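Local coordinates for protein ATP phosphoribosyltransferase regulatory subunit (Bacillus halodurans, PDB 3OD1) that is probably required, together with the HisG subunit, for the first step of histidine biosynthesis and may allow feedback regulation of ATP phosphoribosyltransferase activity by histidine, at residues L97-Y102 against H308-Q312. Sequence-based numbering, arbitrary orientation.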
loop_
_atom_site.group_PDB
_atom_site.type_symbol
_atom_site.label_atom_id
_atom_site.label_comp_id
_atom_site.label_asym_id
_atom_site.label_seq_id
_atom_site.Cartn_x
_atom_site.Cartn_y
_atom_site.Cartn_z
ATOM N N LEU B 97 -20.431 1.609 6.861
ATOM C CA LEU B 97 -21.064 2.634 6.047
ATOM C C LEU B 97 -22.542 2.363 5.854
ATOM O O LEU B 97 -23.120 2.827 4.876
ATOM C CB LEU B 97 -20.413 2.694 4.662
ATOM C CG LEU B 97 -18.917 2.965 4.528
ATOM C CD1 LEU B 97 -18.491 2.811 3.066
ATOM C CD2 LEU B 97 -18.562 4.342 5.061
ATOM N N LYS B 98 -23.155 1.608 6.767
ATOM C CA LYS B 98 -24.548 1.205 6.585
ATOM C C LYS B 98 -25.483 2.404 6.547
ATOM O O LYS B 98 -26.536 2.361 5.903
ATOM C CB LYS B 98 -24.995 0.202 7.655
ATOM C CG LYS B 98 -24.837 0.668 9.094
ATOM C CD LYS B 98 -25.378 -0.395 10.039
ATOM C CE LYS B 98 -24.727 -0.323 11.412
ATOM N NZ LYS B 98 -23.327 -0.844 11.413
ATOM N N ASP B 99 -25.085 3.477 7.222
ATOM C CA ASP B 99 -25.900 4.683 7.274
ATOM C C ASP B 99 -25.574 5.694 6.168
ATOM O O ASP B 99 -26.109 6.806 6.152
ATOM C CB ASP B 99 -25.818 5.325 8.659
ATOM C CG ASP B 99 -26.662 4.591 9.685
ATOM O OD1 ASP B 99 -27.877 4.426 9.437
ATOM O OD2 ASP B 99 -26.116 4.170 10.729
ATOM N N ARG B 100 -24.701 5.306 5.242
ATOM C CA ARG B 100 -24.510 6.103 4.040
ATOM C C ARG B 100 -25.426 5.554 2.950
ATOM O O ARG B 100 -25.317 4.389 2.569
ATOM C CB ARG B 100 -23.044 6.090 3.603
ATOM C CG ARG B 100 -22.074 6.330 4.750
ATOM C CD ARG B 100 -20.821 7.069 4.298
ATOM N NE ARG B 100 -19.844 7.183 5.381
ATOM C CZ ARG B 100 -18.651 7.764 5.266
ATOM N NH1 ARG B 100 -18.276 8.300 4.108
ATOM N NH2 ARG B 100 -17.832 7.806 6.312
ATOM N N ALA B 101 -26.334 6.397 2.467
ATOM C CA ALA B 101 -27.348 5.985 1.503
ATOM C C ALA B 101 -26.760 5.678 0.131
ATOM O O ALA B 101 -25.784 6.306 -0.297
ATOM C CB ALA B 101 -28.443 7.051 1.384
ATOM N N TYR B 102 -27.362 4.707 -0.555
ATOM C CA TYR B 102 -26.957 4.369 -1.915
ATOM C C TYR B 102 -27.330 5.522 -2.841
ATOM O O TYR B 102 -28.244 6.286 -2.532
ATOM C CB TYR B 102 -27.633 3.076 -2.379
ATOM C CG TYR B 102 -27.112 1.811 -1.720
ATOM C CD1 TYR B 102 -27.964 0.740 -1.465
ATOM C CD2 TYR B 102 -25.767 1.680 -1.356
ATOM C CE1 TYR B 102 -27.506 -0.430 -0.869
ATOM C CE2 TYR B 102 -25.295 0.503 -0.749
ATOM C CZ TYR B 102 -26.177 -0.549 -0.512
ATOM O OH TYR B 102 -25.740 -1.721 0.077
ATOM N N HIS B 308 -26.324 -8.758 3.995
ATOM C CA HIS B 308 -27.600 -8.292 4.536
ATOM C C HIS B 308 -27.916 -6.833 4.242
ATOM O O HIS B 308 -28.694 -6.202 4.959
ATOM C CB HIS B 308 -27.699 -8.594 6.034
ATOM C CG HIS B 308 -27.323 -10.000 6.377
ATOM N ND1 HIS B 308 -26.221 -10.311 7.147
ATOM C CD2 HIS B 308 -27.876 -11.181 6.013
ATOM C CE1 HIS B 308 -26.126 -11.625 7.260
ATOM N NE2 HIS B 308 -27.115 -12.175 6.580
ATOM N N ARG B 309 -27.322 -6.304 3.180
ATOM C CA ARG B 309 -27.724 -4.996 2.669
ATOM C C ARG B 309 -27.907 -5.064 1.152
ATOM O O ARG B 309 -27.153 -4.425 0.401
ATOM C CB ARG B 309 -26.714 -3.905 3.031
ATOM C CG ARG B 309 -27.304 -2.503 2.859
ATOM C CD ARG B 309 -26.299 -1.381 3.109
ATOM N NE ARG B 309 -26.863 -0.106 2.681
ATOM C CZ ARG B 309 -26.240 1.067 2.738
ATOM N NH1 ARG B 309 -25.010 1.155 3.217
ATOM N NH2 ARG B 309 -26.865 2.160 2.314
ATOM N N PRO B 310 -28.917 -5.830 0.702
ATOM C CA PRO B 310 -29.076 -6.132 -0.726
ATOM C C PRO B 310 -28.951 -4.878 -1.566
ATOM O O PRO B 310 -29.516 -3.836 -1.216
ATOM C CB PRO B 310 -30.511 -6.665 -0.821
ATOM C CG PRO B 310 -30.817 -7.186 0.539
ATOM C CD PRO B 310 -30.055 -6.314 1.506
ATOM N N ALA B 311 -28.213 -4.983 -2.665
ATOM C CA ALA B 311 -28.137 -3.906 -3.642
ATOM C C ALA B 311 -27.592 -4.457 -4.939
ATOM O O ALA B 311 -26.887 -5.461 -4.939
ATOM C CB ALA B 311 -27.246 -2.786 -3.142
ATOM N N GLN B 312 -27.951 -3.811 -6.044
ATOM C CA GLN B 312 -27.290 -4.054 -7.312
ATOM C C GLN B 312 -25.907 -3.425 -7.195
ATOM O O GLN B 312 -25.702 -2.502 -6.405
ATOM C CB GLN B 312 -28.093 -3.431 -8.466
ATOM C CG GLN B 312 -29.571 -3.798 -8.439
ATOM C CD GLN B 312 -30.367 -3.113 -9.539
ATOM O OE1 GLN B 312 -30.313 -3.520 -10.701
ATOM N NE2 GLN B 312 -31.113 -2.067 -9.175
HETATM O O HOH W 1 -29.444 3.464 1.176
#
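Arg100 O is gripped by both terminal nitrogens of the Arg309 guanidinium: NH2 reaches it at 2.7 Å in a nearly straight bond (167°), with Arg100 O lying in the guanidinium plane, while Arg309 NH1 adds a weak bond at 3.3 Å. NH1 also bonds weakly to Leu97 O, the carbonyl that closes the type I turn from Leu97 to Arg100. The Arg309 chain gets there fully stretched, CG anti to the backbone N (chi1 -164°). Its guanidinium is sandwiched, with Lys98 O over one face and the Tyr102 ring on the other, a cation-pi stack with Arg309 CZ 3.9 Å from the ring centroid and the planes 16° apart. Tyr102 runs the opposite way and donates from OH to Arg309 O (3.1 Å), while its CE1 packs on Ala311 CB. A water joins Arg309 NH2 to Tyr102 N. A leucine in place of Tyr102 would probably leave the guanidinium without its flat cover and Arg309 O without its hydroxyl donor. The contact ties the loop between helix 86-94 and strand 104-113 to the one entering strand 313-319 of the class II synthetase-like mixed sheet; Arg309 NH1 also bonds Val93 O of helix 86-94, and Tyr102 and Ala311 rest on Ile134 of strand 125-134.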